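Local structure of AcrH (Aeromonas hydrophila, 3WXX) at residues G108-A113 / K145-M150; H118-L123 / A135-M140; A7-G12 / L55-A60. The protein binds the translocator AopB as its chaperone in the type III secretion system and probably keeps it soluble and ready for export. The protein carries 1 engineered substitution. One frame throughout, in Å; residues are numbered along the deposited sequence.

Interaction 1: residues G108-A113 / K145-M150; sequences GELEGA and KTKKDM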
ATOM      1  N   GLY A 108      18.345 -11.851   1.395  1.00 50.84           N
ATOM      2  CA  GLY A 108      19.659 -11.656   1.937  1.00 50.47           C
ATOM      3  C   GLY A 108      19.805 -10.351   2.682  1.00 50.95           C
ATOM      4  O   GLY A 108      20.889 -10.035   3.148  1.00 52.86           O
ATOM      5  N   GLU A 109      18.724  -9.591   2.828  1.00 54.37           N
ATOM      6  CA  GLU A 109      18.824  -8.337   3.555  1.00 56.34           C
ATOM      7  C   GLU A 109      18.683  -8.546   5.057  1.00 49.01           C
ATOM      8  O   GLU A 109      17.625  -8.352   5.644  1.00 47.20           O
ATOM      9  CB  GLU A 109      17.876  -7.287   2.984  1.00 60.59           C
ATOM     10  CG  GLU A 109      18.585  -6.419   1.973  1.00 71.46           C
ATOM     11  CD  GLU A 109      17.664  -5.901   0.898  1.00 80.03           C
ATOM     12  OE1 GLU A 109      16.787  -5.049   1.218  1.00 77.73           O
ATOM     13  OE2 GLU A 109      17.833  -6.351  -0.257  1.00 74.44           O
ATOM     14  N   LEU A 110      19.806  -8.894   5.670  1.00 50.96           N
ATOM     15  CA  LEU A 110      19.813  -9.336   7.058  1.00 50.40           C
ATOM     16  C   LEU A 110      19.575  -8.202   8.012  1.00 47.94           C
ATOM     17  O   LEU A 110      18.877  -8.376   8.991  1.00 62.30           O
ATOM     18  CB  LEU A 110      21.095 -10.090   7.400  1.00 49.21           C
ATOM     19  CG  LEU A 110      21.424 -11.240   6.411  1.00 57.19           C
ATOM     20  CD1 LEU A 110      22.582 -12.069   6.945  1.00 59.80           C
ATOM     21  CD2 LEU A 110      20.243 -12.150   6.066  1.00 53.24           C
ATOM     22  N   GLU A 111      20.070  -7.026   7.698  1.00 50.78           N
ATOM     23  CA  GLU A 111      19.979  -5.915   8.630  1.00 54.89           C
ATOM     24  C   GLU A 111      18.521  -5.564   8.802  1.00 53.68           C
ATOM     25  O   GLU A 111      18.080  -5.226   9.892  1.00 62.36           O
ATOM     26  CB  GLU A 111      20.771  -4.689   8.163  1.00 58.76           C
ATOM     27  CG  GLU A 111      22.263  -4.925   7.911  1.00 74.28           C
ATOM     28  CD  GLU A 111      22.565  -5.766   6.653  1.00 90.55           C
ATOM     29  OE1 GLU A 111      21.750  -5.790   5.689  1.00 84.72           O
ATOM     30  OE2 GLU A 111      23.632  -6.430   6.634  1.00110.96           O
ATOM     31  N   GLY A 112      17.772  -5.620   7.712  1.00 49.80           N
ATOM     32  CA  GLY A 112      16.342  -5.307   7.751  1.00 49.42           C
ATOM     33  C   GLY A 112      15.470  -6.466   8.190  1.00 42.40           C
ATOM     34  O   GLY A 112      14.511  -6.278   8.930  1.00 37.04           O
ATOM     35  N   ALA A 113      15.821  -7.672   7.752  1.00 40.58           N
ATOM     36  CA  ALA A 113      15.250  -8.875   8.365  1.00 42.00           C
ATOM     37  C   ALA A 113      15.341  -8.767   9.897  1.00 37.91           C
ATOM     38  O   ALA A 113      14.377  -9.025  10.577  1.00 35.50           O
ATOM     39  CB  ALA A 113      15.942 -10.141   7.861  1.00 38.99           C
ATOM     40  N   LYS A 145      20.483 -12.840  13.362  1.00 60.07           N
ATOM     41  CA  LYS A 145      21.700 -12.352  14.043  1.00 61.36           C
ATOM     42  C   LYS A 145      22.878 -13.284  13.808  1.00 61.62           C
ATOM     43  O   LYS A 145      23.967 -12.833  13.569  1.00 79.41           O
ATOM     44  CB  LYS A 145      21.468 -12.170  15.546  1.00 65.29           C
ATOM     45  CG  LYS A 145      20.749 -10.863  15.879  1.00 79.30           C
ATOM     46  CD  LYS A 145      20.034 -10.903  17.220  1.00 82.93           C
ATOM     47  CE  LYS A 145      20.988 -11.037  18.407  1.00 94.04           C
ATOM     48  NZ  LYS A 145      20.312 -10.593  19.653  1.00 98.96           N
ATOM     49  N   THR A 146      22.647 -14.580  13.829  1.00 57.39           N
ATOM     50  CA  THR A 146      23.725 -15.543  13.689  1.00 57.49           C
ATOM     51  C   THR A 146      24.171 -15.674  12.211  1.00 64.97           C
ATOM     52  O   THR A 146      25.344 -15.755  11.932  1.00 66.58           O
ATOM     53  CB  THR A 146      23.319 -16.879  14.398  1.00 53.87           C
ATOM     54  OG1 THR A 146      23.414 -16.698  15.823  1.00 57.04           O
ATOM     55  CG2 THR A 146      24.179 -18.021  14.014  1.00 49.98           C
ATOM     56  N   LYS A 147      23.222 -15.680  11.277  1.00 73.10           N
ATOM     57  CA  LYS A 147      23.515 -15.684   9.839  1.00 70.42           C
ATOM     58  C   LYS A 147      24.264 -14.389   9.470  1.00 72.57           C
ATOM     59  O   LYS A 147      25.126 -14.372   8.590  1.00 58.17           O
ATOM     60  CB  LYS A 147      22.186 -15.821   9.068  1.00 73.47           C
ATOM     61  CG  LYS A 147      22.278 -16.232   7.605  1.00 71.86           C
ATOM     62  CD  LYS A 147      21.023 -16.988   7.143  1.00 75.68           C
ATOM     63  CE  LYS A 147      21.255 -18.496   6.977  1.00 79.88           C
ATOM     64  NZ  LYS A 147      20.009 -19.327   6.966  1.00 72.18           N
ATOM     65  N   LYS A 148      23.945 -13.324  10.203  1.00 84.61           N
ATOM     66  CA  LYS A 148      24.574 -11.999  10.057  1.00 93.83           C
ATOM     67  C   LYS A 148      26.045 -12.084  10.465  1.00 96.50           C
ATOM     68  O   LYS A 148      26.895 -11.697   9.686  1.00106.31           O
ATOM     69  CB  LYS A 148      23.813 -10.938  10.897  1.00101.20           C
ATOM     70  CG  LYS A 148      24.302  -9.486  10.876  1.00108.17           C
ATOM     71  CD  LYS A 148      24.920  -9.033   9.553  1.00128.05           C
ATOM     72  CE  LYS A 148      25.325  -7.564   9.515  1.00130.30           C
ATOM     73  NZ  LYS A 148      26.165  -7.284   8.310  1.00132.27           N
ATOM     74  N   ASP A 149      26.327 -12.600  11.672  1.00 92.80           N
ATOM     75  CA  ASP A 149      27.705 -12.896  12.158  1.00 81.95           C
ATOM     76  C   ASP A 149      28.572 -13.789  11.265  1.00 85.24           C
ATOM     77  O   ASP A 149      29.784 -13.641  11.288  1.00100.27           O
ATOM     78  CB  ASP A 149      27.671 -13.562  13.545  1.00 84.73           C
ATOM     79  CG  ASP A 149      27.201 -12.616  14.672  1.00 96.25           C
ATOM     80  OD1 ASP A 149      27.133 -11.386  14.465  1.00 99.04           O
ATOM     81  OD2 ASP A 149      26.882 -13.108  15.776  1.00 96.81           O
HETATM   82  N   MSE A 150      27.987 -14.735  10.528  1.00 96.44           N
HETATM   83  CA  MSE A 150      28.764 -15.618   9.616  1.00104.76           C
HETATM   84  C   MSE A 150      28.787 -15.099   8.206  1.00112.65           C
HETATM   85  O   MSE A 150      28.596 -15.878   7.263  1.00130.25           O
HETATM   86  CB  MSE A 150      28.305 -17.083   9.525  1.00116.39           C
HETATM   87  CG  MSE A 150      28.154 -17.681  10.921  1.00130.14           C
HETATM   88 SE   MSE A 150      29.673 -18.865  11.403  1.00156.25          SE
HETATM   89  CE  MSE A 150      29.614 -20.141   9.894  1.00144.85           C
TER

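Interaction 2: residues H118-L123 / A135-M140; sequences HSAQLL and ARAGIM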
ATOM      1  N   HIS A 118      12.725  -8.274  15.010  1.00 49.50           N
ATOM      2  CA  HIS A 118      12.827  -7.585  16.283  1.00 45.69           C
ATOM      3  C   HIS A 118      11.554  -6.808  16.643  1.00 47.88           C
ATOM      4  O   HIS A 118      11.061  -6.884  17.762  1.00 54.20           O
ATOM      5  CB  HIS A 118      14.038  -6.659  16.306  1.00 47.93           C
ATOM      6  CG  HIS A 118      14.150  -5.883  17.575  1.00 55.82           C
ATOM      7  ND1 HIS A 118      14.025  -6.475  18.812  1.00 60.07           N
ATOM      8  CD2 HIS A 118      14.277  -4.558  17.803  1.00 63.06           C
ATOM      9  CE1 HIS A 118      14.098  -5.551  19.748  1.00 65.14           C
ATOM     10  NE2 HIS A 118      14.233  -4.378  19.162  1.00 69.78           N
ATOM     11  N   SER A 119      11.004  -6.047  15.710  1.00 51.97           N
ATOM     12  CA  SER A 119       9.748  -5.330  15.996  1.00 48.90           C
ATOM     13  C   SER A 119       8.593  -6.311  16.120  1.00 44.56           C
ATOM     14  O   SER A 119       7.662  -6.104  16.891  1.00 46.38           O
ATOM     15  CB  SER A 119       9.458  -4.295  14.909  1.00 51.34           C
ATOM     16  OG  SER A 119       8.080  -3.937  14.898  1.00 59.43           O
ATOM     17  N   ALA A 120       8.622  -7.365  15.320  1.00 45.35           N
ATOM     18  CA  ALA A 120       7.527  -8.300  15.336  1.00 51.30           C
ATOM     19  C   ALA A 120       7.440  -8.896  16.736  1.00 59.93           C
ATOM     20  O   ALA A 120       6.344  -9.043  17.265  1.00 58.89           O
ATOM     21  CB  ALA A 120       7.714  -9.383  14.299  1.00 52.35           C
ATOM     22  N   GLN A 121       8.594  -9.185  17.340  1.00 61.41           N
ATOM     23  CA  GLN A 121       8.617  -9.721  18.690  1.00 63.21           C
ATOM     24  C   GLN A 121       8.029  -8.764  19.722  1.00 62.48           C
ATOM     25  O   GLN A 121       7.175  -9.150  20.520  1.00 62.62           O
ATOM     26  CB  GLN A 121      10.031 -10.090  19.111  1.00 64.29           C
ATOM     27  CG  GLN A 121      10.155 -10.409  20.608  1.00 62.82           C
ATOM     28  CD  GLN A 121      11.364 -11.256  20.888  1.00 66.59           C
ATOM     29  OE1 GLN A 121      11.240 -12.431  21.240  1.00 64.94           O
ATOM     30  NE2 GLN A 121      12.557 -10.679  20.684  1.00 68.98           N
ATOM     31  N   LEU A 122       8.520  -7.533  19.739  1.00 58.87           N
ATOM     32  CA  LEU A 122       8.011  -6.541  20.675  1.00 55.73           C
ATOM     33  C   LEU A 122       6.497  -6.442  20.596  1.00 57.88           C
ATOM     34  O   LEU A 122       5.804  -6.487  21.607  1.00 65.89           O
ATOM     35  CB  LEU A 122       8.650  -5.176  20.394  1.00 62.81           C
ATOM     36  CG  LEU A 122      10.176  -5.092  20.567  1.00 69.78           C
ATOM     37  CD1 LEU A 122      10.733  -3.768  20.065  1.00 72.11           C
ATOM     38  CD2 LEU A 122      10.540  -5.301  22.029  1.00 73.43           C
ATOM     39  N   LEU A 123       5.977  -6.267  19.388  1.00 61.69           N
ATOM     40  CA  LEU A 123       4.550  -6.011  19.202  1.00 60.33           C
ATOM     41  C   LEU A 123       3.718  -7.229  19.550  1.00 54.59           C
ATOM     42  O   LEU A 123       2.626  -7.102  20.106  1.00 57.79           O
ATOM     43  CB  LEU A 123       4.269  -5.609  17.748  1.00 64.55           C
ATOM     44  CG  LEU A 123       4.861  -4.282  17.281  1.00 60.09           C
ATOM     45  CD1 LEU A 123       4.775  -4.183  15.753  1.00 64.88           C
ATOM     46  CD2 LEU A 123       4.125  -3.134  17.946  1.00 49.82           C
ATOM     47  N   ALA A 135       7.280 -15.881  19.877  1.00 53.15           N
ATOM     48  CA  ALA A 135       8.376 -16.822  20.035  1.00 53.50           C
ATOM     49  C   ALA A 135       9.066 -17.075  18.707  1.00 61.48           C
ATOM     50  O   ALA A 135      10.296 -16.991  18.630  1.00 78.44           O
ATOM     51  CB  ALA A 135       7.851 -18.119  20.625  1.00 51.14           C
ATOM     52  N   ARG A 136       8.275 -17.359  17.663  1.00 56.57           N
ATOM     53  CA  ARG A 136       8.795 -17.490  16.309  1.00 57.09           C
ATOM     54  C   ARG A 136       9.656 -16.285  15.964  1.00 53.00           C
ATOM     55  O   ARG A 136      10.713 -16.422  15.373  1.00 51.77           O
ATOM     56  CB  ARG A 136       7.665 -17.601  15.270  1.00 61.66           C
ATOM     57  CG  ARG A 136       6.944 -18.934  15.282  1.00 65.97           C
ATOM     58  CD  ARG A 136       5.687 -18.887  14.427  1.00 75.42           C
ATOM     59  NE  ARG A 136       6.006 -18.853  12.991  1.00 76.60           N
ATOM     60  CZ  ARG A 136       5.183 -18.417  12.032  1.00 73.76           C
ATOM     61  NH1 ARG A 136       3.962 -17.953  12.316  1.00 75.22           N
ATOM     62  NH2 ARG A 136       5.589 -18.423  10.771  1.00 73.79           N
ATOM     63  N   ALA A 137       9.175 -15.099  16.300  1.00 52.71           N
ATOM     64  CA  ALA A 137       9.904 -13.898  15.963  1.00 55.64           C
ATOM     65  C   ALA A 137      11.243 -13.927  16.684  1.00 53.07           C
ATOM     66  O   ALA A 137      12.298 -13.712  16.071  1.00 50.97           O
ATOM     67  CB  ALA A 137       9.109 -12.664  16.334  1.00 57.79           C
ATOM     68  N   GLY A 138      11.198 -14.257  17.965  1.00 47.25           N
ATOM     69  CA  GLY A 138      12.416 -14.388  18.763  1.00 42.56           C
ATOM     70  C   GLY A 138      13.394 -15.358  18.162  1.00 40.93           C
ATOM     71  O   GLY A 138      14.587 -15.087  18.125  1.00 40.55           O
ATOM     72  N   ILE A 139      12.902 -16.511  17.698  1.00 43.42           N
ATOM     73  CA  ILE A 139      13.789 -17.509  17.117  1.00 48.26           C
ATOM     74  C   ILE A 139      14.448 -16.942  15.872  1.00 50.97           C
ATOM     75  O   ILE A 139      15.668 -17.017  15.738  1.00 49.33           O
ATOM     76  CB  ILE A 139      13.074 -18.820  16.752  1.00 55.62           C
ATOM     77  CG1 ILE A 139      12.638 -19.581  17.997  1.00 65.46           C
ATOM     78  CG2 ILE A 139      13.991 -19.745  15.946  1.00 56.87           C
ATOM     79  CD1 ILE A 139      11.776 -20.797  17.680  1.00 68.95           C
HETATM   80  N   MSE A 140      13.634 -16.430  14.945  1.00 52.68           N
HETATM   81  CA  MSE A 140      14.128 -15.979  13.637  1.00 52.34           C
HETATM   82  C   MSE A 140      15.056 -14.822  13.823  1.00 48.59           C
HETATM   83  O   MSE A 140      16.035 -14.661  13.095  1.00 46.70           O
HETATM   84  CB  MSE A 140      12.969 -15.538  12.756  1.00 54.35           C
HETATM   85  CG  MSE A 140      12.024 -16.657  12.362  1.00 48.23           C
HETATM   86 SE   MSE A 140      13.023 -18.097  11.439  1.00 65.79          SE
HETATM   87  CE  MSE A 140      13.823 -17.167   9.894  1.00 66.58           C
TER

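Interaction 3: residues A7-G12 / L55-A60; sequences AFLQDG and LDHYEA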
ATOM      1  N   ALA A   7     -10.759  17.435  -1.874  1.00 64.17           N
ATOM      2  CA  ALA A   7     -10.905  17.642  -0.423  1.00 63.34           C
ATOM      3  C   ALA A   7     -11.434  16.378   0.270  1.00 62.59           C
ATOM      4  O   ALA A   7     -11.124  16.114   1.446  1.00 51.65           O
ATOM      5  CB  ALA A   7     -11.829  18.818  -0.150  1.00 60.32           C
ATOM      6  N   PHE A   8     -12.274  15.633  -0.451  1.00 55.52           N
ATOM      7  CA  PHE A   8     -12.823  14.400   0.071  1.00 57.52           C
ATOM      8  C   PHE A   8     -11.689  13.398   0.246  1.00 56.24           C
ATOM      9  O   PHE A   8     -11.536  12.765   1.296  1.00 61.68           O
ATOM     10  CB  PHE A   8     -13.868  13.847  -0.914  1.00 58.54           C
ATOM     11  CG  PHE A   8     -14.552  12.600  -0.439  1.00 59.67           C
ATOM     12  CD1 PHE A   8     -15.408  12.637   0.656  1.00 62.36           C
ATOM     13  CD2 PHE A   8     -14.340  11.391  -1.078  1.00 60.79           C
ATOM     14  CE1 PHE A   8     -16.053  11.497   1.100  1.00 59.53           C
ATOM     15  CE2 PHE A   8     -14.973  10.235  -0.640  1.00 60.81           C
ATOM     16  CZ  PHE A   8     -15.834  10.296   0.447  1.00 64.32           C
ATOM     17  N   LEU A   9     -10.893  13.289  -0.812  1.00 54.47           N
ATOM     18  CA  LEU A   9      -9.838  12.312  -0.913  1.00 51.48           C
ATOM     19  C   LEU A   9      -8.804  12.595   0.161  1.00 50.55           C
ATOM     20  O   LEU A   9      -8.317  11.674   0.834  1.00 51.45           O
ATOM     21  CB  LEU A   9      -9.194  12.378  -2.315  1.00 50.01           C
ATOM     22  CG  LEU A   9      -8.117  11.338  -2.628  1.00 49.18           C
ATOM     23  CD1 LEU A   9      -8.707   9.946  -2.654  1.00 52.52           C
ATOM     24  CD2 LEU A   9      -7.470  11.619  -3.954  1.00 54.40           C
ATOM     25  N   GLN A  10      -8.520  13.884   0.307  1.00 54.13           N
ATOM     26  CA  GLN A  10      -7.553  14.385   1.249  1.00 57.38           C
ATOM     27  C   GLN A  10      -7.951  14.160   2.696  1.00 54.80           C
ATOM     28  O   GLN A  10      -7.107  13.884   3.533  1.00 51.52           O
ATOM     29  CB  GLN A  10      -7.350  15.867   1.032  1.00 59.46           C
ATOM     30  CG  GLN A  10      -6.218  16.391   1.893  1.00 71.85           C
ATOM     31  CD  GLN A  10      -5.781  17.788   1.514  1.00 77.83           C
ATOM     32  OE1 GLN A  10      -4.676  17.988   0.984  1.00 79.68           O
ATOM     33  NE2 GLN A  10      -6.655  18.770   1.771  1.00 68.59           N
ATOM     34  N   ASP A  11      -9.232  14.314   2.994  1.00 56.21           N
ATOM     35  CA  ASP A  11      -9.714  14.183   4.356  1.00 56.96           C
ATOM     36  C   ASP A  11      -9.830  12.730   4.734  1.00 52.12           C
ATOM     37  O   ASP A  11     -10.042  12.406   5.909  1.00 54.77           O
ATOM     38  CB  ASP A  11     -11.083  14.871   4.534  1.00 60.42           C
ATOM     39  CG  ASP A  11     -10.992  16.404   4.484  1.00 60.83           C
ATOM     40  OD1 ASP A  11      -9.864  16.937   4.630  1.00 54.23           O
ATOM     41  OD2 ASP A  11     -12.047  17.051   4.252  1.00 52.22           O
ATOM     42  N   GLY A  12      -9.692  11.848   3.763  1.00 42.37           N
ATOM     43  CA  GLY A  12      -9.622  10.438   4.090  1.00 41.11           C
ATOM     44  C   GLY A  12     -10.767   9.649   3.518  1.00 41.66           C
ATOM     45  O   GLY A  12     -10.943   8.480   3.851  1.00 37.13           O
ATOM     46  N   LEU A  55     -10.062   0.076  -3.320  1.00 47.51           N
ATOM     47  CA  LEU A  55     -11.399   0.449  -2.826  1.00 46.59           C
ATOM     48  C   LEU A  55     -11.362   1.080  -1.455  1.00 44.56           C
ATOM     49  O   LEU A  55     -12.088   2.029  -1.202  1.00 46.29           O
ATOM     50  CB  LEU A  55     -12.336  -0.768  -2.818  1.00 48.45           C
ATOM     51  CG  LEU A  55     -12.760  -1.186  -4.230  1.00 47.94           C
ATOM     52  CD1 LEU A  55     -13.303  -2.593  -4.272  1.00 46.51           C
ATOM     53  CD2 LEU A  55     -13.772  -0.204  -4.786  1.00 48.08           C
ATOM     54  N   ASP A  56     -10.508   0.572  -0.579  1.00 42.34           N
ATOM     55  CA  ASP A  56     -10.291   1.211   0.707  1.00 44.67           C
ATOM     56  C   ASP A  56      -8.784   1.168   1.019  1.00 43.06           C
ATOM     57  O   ASP A  56      -8.263   0.147   1.427  1.00 48.56           O
ATOM     58  CB  ASP A  56     -11.120   0.530   1.792  1.00 49.14           C
ATOM     59  CG  ASP A  56     -10.995   1.199   3.187  1.00 53.69           C
ATOM     60  OD1 ASP A  56     -10.029   1.929   3.485  1.00 55.10           O
ATOM     61  OD2 ASP A  56     -11.874   0.925   4.028  1.00 63.82           O
ATOM     62  N   HIS A  57      -8.108   2.295   0.866  1.00 38.01           N
ATOM     63  CA  HIS A  57      -6.677   2.298   0.911  1.00 43.18           C
ATOM     64  C   HIS A  57      -6.172   2.608   2.304  1.00 39.40           C
ATOM     65  O   HIS A  57      -5.000   2.984   2.483  1.00 33.69           O
ATOM     66  CB  HIS A  57      -6.095   3.246  -0.160  1.00 43.74           C
ATOM     67  CG  HIS A  57      -6.430   4.701   0.037  1.00 47.44           C
ATOM     68  ND1 HIS A  57      -7.566   5.287  -0.472  1.00 46.43           N
ATOM     69  CD2 HIS A  57      -5.744   5.701   0.638  1.00 51.33           C
ATOM     70  CE1 HIS A  57      -7.573   6.577  -0.194  1.00 45.01           C
ATOM     71  NE2 HIS A  57      -6.470   6.859   0.464  1.00 50.93           N
ATOM     72  N   TYR A  58      -7.072   2.454   3.271  1.00 41.97           N
ATOM     73  CA  TYR A  58      -6.728   2.552   4.708  1.00 47.37           C
ATOM     74  C   TYR A  58      -6.870   1.233   5.489  1.00 48.65           C
ATOM     75  O   TYR A  58      -6.404   1.183   6.598  1.00 48.44           O
ATOM     76  CB  TYR A  58      -7.499   3.682   5.405  1.00 41.05           C
ATOM     77  CG  TYR A  58      -7.305   5.062   4.776  1.00 42.32           C
ATOM     78  CD1 TYR A  58      -6.199   5.874   5.088  1.00 43.72           C
ATOM     79  CD2 TYR A  58      -8.246   5.566   3.885  1.00 39.90           C
ATOM     80  CE1 TYR A  58      -6.039   7.144   4.491  1.00 45.49           C
ATOM     81  CE2 TYR A  58      -8.115   6.811   3.303  1.00 42.29           C
ATOM     82  CZ  TYR A  58      -7.013   7.610   3.592  1.00 46.53           C
ATOM     83  OH  TYR A  58      -6.956   8.832   2.944  1.00 46.95           O
ATOM     84  N   GLU A  59      -7.428   0.169   4.895  1.00 54.09           N
ATOM     85  CA  GLU A  59      -7.524  -1.161   5.560  1.00 52.00           C
ATOM     86  C   GLU A  59      -6.227  -1.949   5.550  1.00 48.80           C
ATOM     87  O   GLU A  59      -5.878  -2.546   4.525  1.00 46.76           O
ATOM     88  CB  GLU A  59      -8.514  -2.084   4.849  1.00 56.30           C
ATOM     89  CG  GLU A  59      -9.940  -1.992   5.288  1.00 61.50           C
ATOM     90  CD  GLU A  59     -10.138  -2.294   6.735  1.00 55.42           C
ATOM     91  OE1 GLU A  59     -10.228  -3.471   7.070  1.00 55.57           O
ATOM     92  OE2 GLU A  59     -10.232  -1.345   7.528  1.00 69.87           O
ATOM     93  N   ALA A  60      -5.538  -2.010   6.683  1.00 45.91           N
ATOM     94  CA  ALA A  60      -4.335  -2.815   6.780  1.00 44.72           C
ATOM     95  C   ALA A  60      -4.529  -4.224   6.309  1.00 45.37           C
ATOM     96  O   ALA A  60      -3.620  -4.798   5.719  1.00 49.97           O
ATOM     97  CB  ALA A  60      -3.830  -2.833   8.201  1.00 50.12           C
TER

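Interaction 1: residues G108-A113 / K145-M150
Leu110 reaches from the start of helix 110-126 to the backbone of Lys147 and Lys148, near the end of helix 131-149. One methyl does the work: CD1 of Leu110 rests 3.7 Å from CA of Lys148, and it also lies 3.8 Å from O of Lys147. The branch thus settles on main chain between two lysines, and the first side-chain carbons of each lie at its border, with Leu110 CD1 4.2 Å from CG of Lys147. Leucine suits the place because it is apolar, long enough to bridge the gap and branched at its tip; it also packs on Leu105 of helix 95-106. Lysine suits the other wall, since its methylene chain can line a greasy spot while the ammonium group stays at the surface. Family and helical architecture identify the fold as an array of antiparallel helices of the tetratricopeptide repeat type, and here the final helix closes on its predecessor. Gly108 ends helix 95-106 in a Schellman motif, its phi of 86° being easy for a residue without a side chain, and Glu109 follows at the N-cap position of the new helix, its carboxylate paired with Arg77. On the outer, solvent-facing side the contact is looser and ionic. Glu111 bends at chi2 (71°), which carries its carboxylate toward Lys148, and the two side chains cross at roughly a right angle. NZ of Lys148 is 3.2 Å from OE2 of Glu111, in a salt bridge that uses the anti lone pair of that oxygen. The same ammonium group also pairs with Glu151, its stronger partner, so two carboxylates share it. Lys147, by contrast, sets out toward helix 110-126 but turns its ammonium group off in another direction.

Interaction 2: residues H118-L123 / A135-M140
Gln121 lies over the small residues of segment 135-140 on helix 131-149, its CB against Ala137 and its carboxamide oxygen against Gly138. CB of Ala137 sits 3.7 Å from the backbone N of Gln121, and CB of Gln121 is 3.9 Å from that same methyl. Ala120 meets it too, with CB of Ala120 4.1 Å from CB of Ala137, so this one methyl is set against two successive residues of the facing helix. With CG anti to the backbone N (chi1 169°) and the chain extended beyond it, Gln121 carries its carboxamide past Ala137 to the next residue, where OE1 approaches CA of Gly138 at 3.4 Å. Glycine suits that spot because, with no side chain in the way, the amide oxygen can come up to its CA. The contact is van der Waals in character, and alanine on both sides lets the helices come close: the short axes approach to 8.1 Å, with an angle of 152° between their directions, a nearly antiparallel pair as expected of neighbouring helices in a tetratricopeptide-like array. Ala120 and Ala137 are buried, whereas Gln121 borders the surface and also touches Leu141. Helix 95-106 touches both partners: Phe98 meets Ala120 and Arg136, and Leu105 meets Met140. Ser119 and Leu122 of helix 110-126 pack instead on Ile120 of the AopB chain, so this helix touches both helix 131-149 and the bound translocator.

Interaction 3: residues A7-G12 / L55-A60
Two residues of a magnesium-binding site known for this protein, Leu9 and Tyr58, face each other across this buried contact, although no magnesium is bound to the chain here; Gly13, just beyond Gly12, is the third residue of that site. The phenol oxygen is central: OH of Tyr58 lies 3.3 Å from CA of Gly12 and 3.8 Å from O of Leu9. The latter pair is close without being a hydrogen bond. Gly12 ends helix 3-11 in a Schellman motif with a phi of 117°, an angle glycine adopts readily, and with no side chain over it, its backbone lies against the ring, with CE2 of Tyr58 3.3 Å from O of Gly12. Next to this, CD1 of Leu9 touches CE1 of His57 at 4.3 Å, an apolar methyl against the imidazole. CE2 of Tyr58 in turn lies over one face of the His57 ring, near its rim. AopB covers the neighbourhood: Asn97 ND2 of AopB hydrogen-bonds O of Gly12, and Lys100 NZ of AopB hydrogen-bonds O of Tyr58. OD1 of Asp56 accepts a hydrogen bond from N of Tyr58, 3.0 Å away. This Asx turn shapes the short loop between helices 42-55 and 60-72, consistent with the helix-turn-helix build of a tetratricopeptide-like fold.

Overall arrangement
Interactions 1 and 2 join the same two helices, 110-126 and 131-149, at points about 14 Å apart between centres, whereas interaction 3 lies on the opposite side of the chain's centre, its own centre about 36 Å from that of interaction 1 and 31 Å from that of interaction 2. Only interaction 3 is buried throughout; the other two are partly buried. Their chemistry follows their place. Toward the chain's end, interaction 1 sets a surface salt bridge beside a buried leucine. Further along the helix pair, interaction 2 relies on alanine and glycine for close approach. Interaction 3 sets rings against a helix terminus beside AopB and includes residues of a magnesium site, unoccupied here.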